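Local coordinates for histone FOLD protein (Methanopyrus kandleri, PDB 1F1E) that probably binds DNA as an archaeal histone, folding two tandem histone-fold units of a single chain together and pairing with a second copy, at residues T87-L92 against D103-Y108; A8-I13 against E81-A86; D33-M38 against R114-L119. All coordinates share one frame; numbering follows the deposited sequence.

How the contacts relate
From the N terminus, helix 7-15 supplies the first half of contact 2, and helix 25-51 then supplies the first half of contact 3. The chain returns at 81-86 to close the loop of contact 2. Contact 1 opens at once on 87-92 and closes at 103-108, after a ten-residue link that includes strand 99-100. Contact 3 closes last, at 114-119, so its loop encloses contact 1 and crosses that of contact 2. Contact 1 joins two neighbouring helices of the second histone fold. Contacts 2 and 3 join the first fold to the second. Phe83 packs on Val88 between contacts 1 and 2, and Ile13 packs on Thr116 between contacts 2 and 3.

Contact 1: residues T87-L92 against D103-Y108; sequences TVRRIL and DAVDLY
Tyr108 reaches from helix 102-129 into a group formed by Val88, Ile91 and Leu92 of helix 85-94. Its CG stands anti to the backbone N (chi1 171°), which extends the ring toward the other helix. CB comes first and lies 4.2 Å from Leu92 CD1. At the ring, Leu92 CD2 sits over one face, 3.8 Å from the ring centroid of Tyr108 and only 7° off the normal. This is a CH-pi contact. The two side chains run past each other in opposite directions. Leu92 CD1 and CG also touch CD2 of the ring. Farther out, CE2 of Tyr108 meets Val88 CB at 3.8 Å, close to the ring plane and at its edge. The tip, OH, rests 3.4 Å from Ile91 CG2. The same hydroxyl hydrogen-bonds to Ala39 O on helix 25-51, so this buried polar atom is satisfied.

The two helices are the short first helix and the long central helix of the second histone fold. Their segments cross almost at a right angle, 97°, with the axes 9.8 Å apart.

A phenylalanine in place of Tyr108 would keep the ring but would probably lose the tie to Ala39 O and leave a gap beside Ile91 CG2.

Val105 fills the space one turn before Tyr108. Its CG1 meets Val88 CG2 at 3.8 Å. Its other branch, CG2, lies 3.8 Å from Arg89 CD and 4.1 Å from Leu92 CD1. Arg89 thus offers its aliphatic part to this contact, while its NH1 bonds to Ile97 O, in the link that leads on to helix 102-129.

Contact 2: residues A8-I13 against E81-A86; sequences AAIERI and ELFGRA
Arg12 grips the carboxylate of Glu81 side-on. Its NE bonds to Glu81 OE1 at 2.8 Å, and its NH2 bonds to Glu81 OE2 at 2.9 Å. Both bonds are nearly straight. Each oxygen uses its syn lone pair, and the guanidinium and carboxylate planes are only 5° apart. The two parallel bonds hold both groups flat and fix their rotation. Glu81 comes to this position as an extended chain with CG anti to its backbone N (chi1 -171°). Arg12 comes with a bend at chi3 (-70°), which turns the guanidinium back along its own helix. One face of that group lies over Ala8 O.

Ala9 CB marks the border between the polar and apolar parts. It is 3.6 Å from Glu81 OE2 and 3.8 Å from Phe83 CE1.

The ring of Phe83 occupies the apolar side. Ile13 CD1 sits over one face, 3.9 Å from the ring centroid of Phe83, in a CH-pi contact displaced toward the rim. Ile13 CG1 also packs on Glu81 CB, at 3.7 Å, crossing that side chain at about a right angle. Ile10 runs obliquely past the ring, with its CG1 4.0 Å from Phe83 CZ. Ile112 and Cys113 of helix 102-129 also touch Phe83, so the ring is held between the two histone folds.

Gly84 follows as the N-cap of helix 85-94, and Phe83 O receives a hydrogen bond from Asn109 ND2. The contact thus lays the connector of this tandem histone-fold chain along the first helix of the N-terminal fold and leads it into the first helix of the second.

Contact 3: residues D33-M38 against R114-L119; sequences DFVPTM and RATEEL
The handshake of the histone fold brings the long central helices of two folds across each other. Here both folds belong to one chain, and Val35 of helix 25-51 faces Thr116 of helix 102-129 close to the centre of that chain. The two segments run roughly antiparallel, at 145°, with their axes 11.0 Å apart.

Both methyls of Val35 rest on Thr116 OG1, CG1 at 3.7 Å and CG2 at 3.8 Å, and the two side chains cross at about a right angle. Val35 CG2 also meets Thr116 CG2. Thr116 OG1 stands beside its own backbone N (chi1 -62°). From there it hydrogen-bonds back to Ile112 O, one turn earlier in the same helix.

Leu119 meets Phe34 one turn farther on. Leu119 CD2 touches Phe34 CD2 at 3.9 Å, coming to the ring obliquely. Helix 137-147 adds to this pair, since Ile144 touches both side chains. At the other end, CE of the selenomethionine Met38 comes within 3.5 Å of Thr116 OG1 and 4.1 Å of Ala115 CB. Met38 has a second conformer, so this detail is less certain.

Arg114, Glu117 and Glu118 form a salt-bridge network on helix 102-129, and Glu118 also bridges to Lys150 of the second subunit.

No hydrogen bond joins the two segments. They meet by van der Waals packing, apolar except at the Thr116 hydroxyl. As that hydroxyl is already bonded to Ile112 O, burying it against the methyls of Val35 and Met38 probably costs little.

Contact 1: residues T87-L92 against D103-Y108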
loop_
_atom_site.group_PDB
_atom_site.type_symbol
_atom_site.label_atom_id
_atom_site.label_comp_id
_atom_site.label_asym_id
_atom_site.label_seq_id
_atom_site.Cartn_x
_atom_site.Cartn_y
_atom_site.Cartn_z
ATOM N N THR A 87 -16.661 4.850 17.780
ATOM C CA THR A 87 -15.607 5.702 17.228
ATOM C C THR A 87 -15.164 5.186 15.878
ATOM O O THR A 87 -15.142 5.960 14.892
ATOM C CB THR A 87 -14.411 5.763 18.173
ATOM O OG1 THR A 87 -14.834 6.345 19.402
ATOM C CG2 THR A 87 -13.314 6.669 17.651
ATOM N N VAL A 88 -14.843 3.881 15.776
ATOM C CA VAL A 88 -14.398 3.434 14.492
ATOM C C VAL A 88 -15.537 3.420 13.474
ATOM O O VAL A 88 -15.296 3.692 12.281
ATOM C CB VAL A 88 -13.686 2.069 14.552
ATOM C CG1 VAL A 88 -12.389 2.230 15.344
ATOM C CG2 VAL A 88 -14.492 0.932 15.114
ATOM N N ARG A 89 -16.758 3.176 13.920
ATOM C CA ARG A 89 -17.874 3.253 12.990
ATOM C C ARG A 89 -18.056 4.656 12.437
ATOM O O ARG A 89 -18.432 4.802 11.282
ATOM C CB ARG A 89 -19.146 2.767 13.656
ATOM C CG ARG A 89 -20.387 2.858 12.815
ATOM C CD ARG A 89 -20.347 1.892 11.680
ATOM N NE ARG A 89 -21.410 1.946 10.680
ATOM C CZ ARG A 89 -21.341 2.645 9.583
ATOM N NH1 ARG A 89 -20.299 3.452 9.270
ATOM N NH2 ARG A 89 -22.335 2.618 8.729
ATOM N N ARG A 90 -17.784 5.678 13.255
ATOM C CA ARG A 90 -17.916 7.038 12.792
ATOM C C ARG A 90 -16.820 7.371 11.807
ATOM O O ARG A 90 -17.071 8.123 10.824
ATOM C CB ARG A 90 -17.905 8.014 13.977
ATOM C CG ARG A 90 -18.163 9.456 13.604
ATOM C CD ARG A 90 -19.673 9.720 13.595
ATOM N NE ARG A 90 -19.846 11.173 13.475
ATOM C CZ ARG A 90 -19.996 11.983 14.489
ATOM N NH1 ARG A 90 -20.028 11.608 15.769
ATOM N NH2 ARG A 90 -20.137 13.280 14.228
ATOM N N ILE A 91 -15.638 6.816 11.972
ATOM C CA ILE A 91 -14.607 7.053 10.955
ATOM C C ILE A 91 -15.057 6.443 9.661
ATOM O O ILE A 91 -14.940 7.037 8.587
ATOM C CB ILE A 91 -13.290 6.473 11.451
ATOM C CG1 ILE A 91 -12.799 7.184 12.725
ATOM C CG2 ILE A 91 -12.229 6.519 10.364
ATOM C CD1 ILE A 91 -11.692 6.417 13.402
ATOM N N LEU A 92 -15.638 5.245 9.704
ATOM C CA LEU A 92 -16.132 4.623 8.484
ATOM C C LEU A 92 -17.236 5.484 7.862
ATOM O O LEU A 92 -17.290 5.638 6.645
ATOM C CB LEU A 92 -16.588 3.217 8.822
ATOM C CG LEU A 92 -15.495 2.210 9.124
ATOM C CD1 LEU A 92 -16.098 0.884 9.668
ATOM C CD2 LEU A 92 -14.614 1.877 7.936
ATOM N N ASP A 103 -19.456 -7.456 11.961
ATOM C CA ASP A 103 -18.201 -8.107 11.692
ATOM C C ASP A 103 -17.266 -7.248 10.813
ATOM O O ASP A 103 -16.044 -7.281 10.957
ATOM C CB ASP A 103 -18.421 -9.473 10.979
ATOM C CG ASP A 103 -19.003 -10.504 11.911
ATOM O OD1 ASP A 103 -19.090 -10.254 13.130
ATOM O OD2 ASP A 103 -19.398 -11.541 11.346
ATOM N N ALA A 104 -17.787 -6.460 9.930
ATOM C CA ALA A 104 -16.954 -5.548 9.129
ATOM C C ALA A 104 -16.311 -4.485 10.001
ATOM O O ALA A 104 -15.150 -4.199 9.857
ATOM C CB ALA A 104 -17.792 -4.879 8.030
ATOM N N VAL A 105 -17.158 -3.902 10.865
ATOM C CA VAL A 105 -16.620 -2.918 11.821
ATOM C C VAL A 105 -15.535 -3.543 12.675
ATOM O O VAL A 105 -14.493 -2.921 12.859
ATOM C CB VAL A 105 -17.757 -2.304 12.629
ATOM C CG1 VAL A 105 -17.200 -1.375 13.689
ATOM C CG2 VAL A 105 -18.735 -1.583 11.688
ATOM N N ASP A 106 -15.773 -4.743 13.187
ATOM C CA ASP A 106 -14.770 -5.346 14.013
ATOM C C ASP A 106 -13.496 -5.623 13.229
ATOM O O ASP A 106 -12.407 -5.517 13.826
ATOM C CB ASP A 106 -15.301 -6.661 14.576
ATOM C CG ASP A 106 -16.354 -6.531 15.610
ATOM O OD1 ASP A 106 -16.557 -5.399 16.088
ATOM O OD2 ASP A 106 -16.931 -7.577 15.989
ATOM N N LEU A 107 -13.620 -6.054 11.993
ATOM C CA LEU A 107 -12.389 -6.345 11.224
ATOM C C LEU A 107 -11.679 -5.065 10.858
ATOM O O LEU A 107 -10.432 -5.074 10.868
ATOM C CB LEU A 107 -12.679 -7.287 10.058
ATOM C CG LEU A 107 -11.400 -7.742 9.323
ATOM C CD1 LEU A 107 -10.413 -8.415 10.237
ATOM C CD2 LEU A 107 -11.889 -8.672 8.214
ATOM N N TYR A 108 -12.388 -3.989 10.567
ATOM C CA TYR A 108 -11.720 -2.688 10.378
ATOM C C TYR A 108 -10.955 -2.288 11.633
ATOM O O TYR A 108 -9.790 -1.845 11.575
ATOM C CB TYR A 108 -12.789 -1.668 10.036
ATOM C CG TYR A 108 -12.212 -0.265 10.048
ATOM C CD1 TYR A 108 -11.351 0.181 9.064
ATOM C CD2 TYR A 108 -12.495 0.595 11.056
ATOM C CE1 TYR A 108 -10.851 1.461 9.133
ATOM C CE2 TYR A 108 -12.005 1.877 11.158
ATOM C CZ TYR A 108 -11.146 2.306 10.159
ATOM O OH TYR A 108 -10.666 3.553 10.254
#

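Contact 2: residues A8-I13 against E81-A86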
loop_
_atom_site.group_PDB
_atom_site.type_symbol
_atom_site.label_atom_id
_atom_site.label_comp_id
_atom_site.label_asym_id
_atom_site.label_seq_id
_atom_site.Cartn_x
_atom_site.Cartn_y
_atom_site.Cartn_z
ATOM N N ALA A 8 -4.468 8.036 24.317
ATOM C CA ALA A 8 -4.009 7.008 25.254
ATOM C C ALA A 8 -4.118 5.606 24.689
ATOM O O ALA A 8 -3.219 4.776 24.911
ATOM C CB ALA A 8 -4.812 7.133 26.536
ATOM N N ALA A 9 -5.186 5.428 23.920
ATOM C CA ALA A 9 -5.417 4.118 23.252
ATOM C C ALA A 9 -4.426 3.922 22.103
ATOM O O ALA A 9 -3.849 2.827 22.017
ATOM C CB ALA A 9 -6.844 3.933 22.781
ATOM N N ILE A 10 -4.201 4.943 21.273
ATOM C CA ILE A 10 -3.144 4.891 20.251
ATOM C C ILE A 10 -1.815 4.469 20.849
ATOM O O ILE A 10 -1.148 3.560 20.355
ATOM C CB ILE A 10 -3.013 6.208 19.504
ATOM C CG1 ILE A 10 -4.318 6.547 18.727
ATOM C CG2 ILE A 10 -1.805 6.210 18.599
ATOM C CD1 ILE A 10 -4.252 7.955 18.167
ATOM N N GLU A 11 -1.439 5.141 21.945
ATOM C CA GLU A 11 -0.207 4.755 22.575
ATOM C C GLU A 11 -0.167 3.334 23.102
ATOM O O GLU A 11 0.838 2.734 22.857
ATOM C CB GLU A 11 0.024 5.711 23.782
ATOM C CG GLU A 11 1.396 5.457 24.364
ATOM C CD GLU A 11 1.730 6.308 25.550
ATOM O OE1 GLU A 11 0.965 7.265 25.848
ATOM O OE2 GLU A 11 2.757 5.978 26.178
ATOM N N ARG A 12 -1.235 2.895 23.807
ATOM C CA ARG A 12 -1.164 1.526 24.329
ATOM C C ARG A 12 -1.008 0.498 23.192
ATOM O O ARG A 12 -0.294 -0.484 23.301
ATOM C CB ARG A 12 -2.349 1.150 25.220
ATOM C CG ARG A 12 -2.368 1.920 26.557
ATOM C CD ARG A 12 -3.503 1.344 27.417
ATOM N NE ARG A 12 -4.789 1.722 26.815
ATOM C CZ ARG A 12 -5.462 2.835 27.047
ATOM N NH1 ARG A 12 -5.042 3.776 27.889
ATOM N NH2 ARG A 12 -6.604 3.043 26.444
ATOM N N ILE A 13 -1.752 0.783 22.105
ATOM C CA ILE A 13 -1.802 -0.184 21.028
ATOM C C ILE A 13 -0.430 -0.218 20.376
ATOM O O ILE A 13 0.126 -1.260 20.089
ATOM C CB ILE A 13 -2.943 0.103 20.089
ATOM C CG1 ILE A 13 -4.298 -0.121 20.765
ATOM C CG2 ILE A 13 -2.858 -0.700 18.820
ATOM C CD1 ILE A 13 -5.444 0.600 20.049
ATOM N N GLU A 81 -5.753 -4.545 22.412
ATOM C CA GLU A 81 -6.698 -3.466 22.615
ATOM C C GLU A 81 -7.333 -3.013 21.305
ATOM O O GLU A 81 -6.693 -2.872 20.257
ATOM C CB GLU A 81 -6.001 -2.282 23.300
ATOM C CG GLU A 81 -7.090 -1.260 23.685
ATOM C CD GLU A 81 -6.590 -0.111 24.536
ATOM O OE1 GLU A 81 -5.485 -0.289 25.041
ATOM O OE2 GLU A 81 -7.333 0.936 24.658
ATOM N N LEU A 82 -8.633 -2.714 21.329
ATOM C CA LEU A 82 -9.383 -2.205 20.194
ATOM C C LEU A 82 -9.960 -0.832 20.514
ATOM O O LEU A 82 -10.148 -0.511 21.699
ATOM C CB LEU A 82 -10.533 -3.151 19.866
ATOM C CG LEU A 82 -10.145 -4.534 19.350
ATOM C CD1 LEU A 82 -11.342 -5.469 19.563
ATOM C CD2 LEU A 82 -9.628 -4.432 17.926
ATOM N N PHE A 83 -10.147 -0.051 19.478
ATOM C CA PHE A 83 -10.851 1.184 19.786
ATOM C C PHE A 83 -12.312 0.917 20.040
ATOM O O PHE A 83 -12.829 -0.148 19.757
ATOM C CB PHE A 83 -10.640 2.070 18.560
ATOM C CG PHE A 83 -9.201 2.538 18.361
ATOM C CD1 PHE A 83 -8.588 3.394 19.250
ATOM C CD2 PHE A 83 -8.502 2.080 17.274
ATOM C CE1 PHE A 83 -7.289 3.824 19.053
ATOM C CE2 PHE A 83 -7.219 2.514 17.041
ATOM C CZ PHE A 83 -6.619 3.377 17.909
ATOM N N GLY A 84 -13.052 1.938 20.525
ATOM C CA GLY A 84 -14.477 1.789 20.703
ATOM C C GLY A 84 -15.208 1.633 19.379
ATOM O O GLY A 84 -14.797 2.285 18.408
ATOM N N ARG A 85 -16.235 0.778 19.366
ATOM C CA ARG A 85 -16.922 0.478 18.118
ATOM C C ARG A 85 -17.539 1.716 17.542
ATOM O O ARG A 85 -17.452 1.995 16.362
ATOM C CB ARG A 85 -18.065 -0.542 18.349
ATOM C CG ARG A 85 -19.009 -0.694 17.165
ATOM C CD ARG A 85 -20.100 -1.754 17.382
ATOM N NE ARG A 85 -19.481 -2.961 17.969
ATOM C CZ ARG A 85 -18.998 -3.933 17.247
ATOM N NH1 ARG A 85 -18.992 -3.974 15.930
ATOM N NH2 ARG A 85 -18.442 -4.962 17.833
ATOM N N ALA A 86 -18.157 2.554 18.349
ATOM C CA ALA A 86 -18.801 3.726 17.803
ATOM C C ALA A 86 -17.811 4.681 17.164
ATOM O O ALA A 86 -18.103 5.340 16.165
ATOM C CB ALA A 86 -19.635 4.503 18.827
#

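Contact 3: residues D33-M38 against R114-L119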
loop_
_atom_site.group_PDB
_atom_site.type_symbol
_atom_site.label_atom_id
_atom_site.label_comp_id
_atom_site.label_asym_id
_atom_site.label_seq_id
_atom_site.Cartn_x
_atom_site.Cartn_y
_atom_site.Cartn_z
ATOM N N ASP A 33 -0.066 11.896 15.301
ATOM C CA ASP A 33 -0.431 12.523 14.038
ATOM C C ASP A 33 -0.797 11.411 13.042
ATOM O O ASP A 33 -1.765 11.471 12.293
ATOM C CB ASP A 33 0.699 13.402 13.470
ATOM C CG ASP A 33 0.767 14.820 14.065
ATOM O OD1 ASP A 33 -0.200 15.228 14.748
ATOM O OD2 ASP A 33 1.839 15.485 13.921
ATOM N N PHE A 34 0.006 10.333 12.995
ATOM C CA PHE A 34 -0.132 9.361 11.947
ATOM C C PHE A 34 -1.320 8.393 12.066
ATOM O O PHE A 34 -2.011 8.160 11.088
ATOM C CB PHE A 34 1.187 8.557 11.852
ATOM C CG PHE A 34 1.046 7.448 10.832
ATOM C CD1 PHE A 34 1.133 7.795 9.480
ATOM C CD2 PHE A 34 0.894 6.139 11.231
ATOM C CE1 PHE A 34 1.012 6.776 8.564
ATOM C CE2 PHE A 34 0.703 5.143 10.287
ATOM C CZ PHE A 34 0.803 5.500 8.981
ATOM N N VAL A 35 -1.503 7.840 13.249
ATOM C CA VAL A 35 -2.540 6.793 13.373
ATOM C C VAL A 35 -3.898 7.296 12.937
ATOM O O VAL A 35 -4.563 6.554 12.198
ATOM C CB VAL A 35 -2.519 6.118 14.759
ATOM C CG1 VAL A 35 -3.687 5.196 14.994
ATOM C CG2 VAL A 35 -1.202 5.357 14.871
ATOM N N PRO A 36 -4.408 8.454 13.324
ATOM C CA PRO A 36 -5.711 8.869 12.802
ATOM C C PRO A 36 -5.725 9.041 11.303
ATOM O O PRO A 36 -6.728 8.767 10.657
ATOM C CB PRO A 36 -5.944 10.205 13.564
ATOM C CG PRO A 36 -5.109 10.083 14.777
ATOM C CD PRO A 36 -3.854 9.405 14.323
ATOM N N THR A 37 -4.654 9.525 10.697
ATOM C CA THR A 37 -4.577 9.656 9.244
ATOM C C THR A 37 -4.602 8.300 8.565
ATOM O O THR A 37 -5.299 8.111 7.574
ATOM C CB THR A 37 -3.269 10.401 8.891
ATOM O OG1 THR A 37 -3.392 11.758 9.304
ATOM C CG2 THR A 37 -3.005 10.423 7.413
HETATM N N MSE A 38 -3.853 7.318 9.164
HETATM C CA MSE A 38 -3.902 5.949 8.672
HETATM C C MSE A 38 -5.288 5.357 8.801
HETATM O O MSE A 38 -5.765 4.712 7.883
HETATM C CB MSE A 38 -2.872 5.084 9.390
HETATM C CG MSE A 38 -2.885 3.665 8.956
HETATM SE SE MSE A 38 -4.029 2.584 9.853
HETATM C CE MSE A 38 -3.343 2.548 11.490
ATOM N N ARG A 114 -4.113 -3.656 14.603
ATOM C CA ARG A 114 -2.993 -4.512 14.284
ATOM C C ARG A 114 -1.961 -3.739 13.478
ATOM O O ARG A 114 -0.756 -3.879 13.679
ATOM C CB ARG A 114 -3.424 -5.734 13.518
ATOM C CG ARG A 114 -2.302 -6.615 13.023
ATOM C CD ARG A 114 -1.434 -7.204 14.147
ATOM N NE ARG A 114 -0.278 -7.782 13.555
ATOM C CZ ARG A 114 0.966 -7.867 13.985
ATOM N NH1 ARG A 114 1.288 -7.386 15.161
ATOM N NH2 ARG A 114 1.876 -8.439 13.219
ATOM N N ALA A 115 -2.387 -2.857 12.556
ATOM C CA ALA A 115 -1.466 -2.067 11.771
ATOM C C ALA A 115 -0.652 -1.148 12.666
ATOM O O ALA A 115 0.555 -0.977 12.483
ATOM C CB ALA A 115 -2.179 -1.286 10.712
ATOM N N THR A 116 -1.274 -0.613 13.695
ATOM C CA THR A 116 -0.576 0.244 14.650
ATOM C C THR A 116 0.454 -0.556 15.484
ATOM O O THR A 116 1.573 -0.087 15.608
ATOM C CB THR A 116 -1.610 0.929 15.545
ATOM O OG1 THR A 116 -2.460 1.744 14.774
ATOM C CG2 THR A 116 -0.961 1.884 16.535
ATOM N N GLU A 117 0.046 -1.723 15.960
ATOM C CA GLU A 117 0.944 -2.606 16.668
ATOM C C GLU A 117 2.112 -3.016 15.797
ATOM O O GLU A 117 3.262 -3.020 16.197
ATOM C CB GLU A 117 0.131 -3.827 17.109
ATOM C CG GLU A 117 0.935 -4.836 17.920
ATOM C CD GLU A 117 0.024 -6.019 18.221
ATOM O OE1 GLU A 117 -0.274 -6.820 17.324
ATOM O OE2 GLU A 117 -0.356 -6.055 19.394
ATOM N N GLU A 118 1.831 -3.342 14.546
ATOM C CA GLU A 118 2.870 -3.700 13.592
ATOM C C GLU A 118 3.848 -2.554 13.324
ATOM O O GLU A 118 5.068 -2.740 13.208
ATOM C CB GLU A 118 2.252 -4.159 12.298
ATOM C CG GLU A 118 3.150 -4.907 11.383
ATOM C CD GLU A 118 2.219 -5.405 10.259
ATOM O OE1 GLU A 118 2.089 -6.612 10.029
ATOM O OE2 GLU A 118 1.630 -4.498 9.638
ATOM N N LEU A 119 3.274 -1.370 13.311
ATOM C CA LEU A 119 4.174 -0.200 13.231
ATOM C C LEU A 119 5.101 -0.107 14.422
ATOM O O LEU A 119 6.280 0.244 14.262
ATOM C CB LEU A 119 3.315 1.039 13.101
ATOM C CG LEU A 119 3.999 2.314 12.642
ATOM C CD1 LEU A 119 4.405 2.185 11.153
ATOM C CD2 LEU A 119 3.152 3.515 12.979
#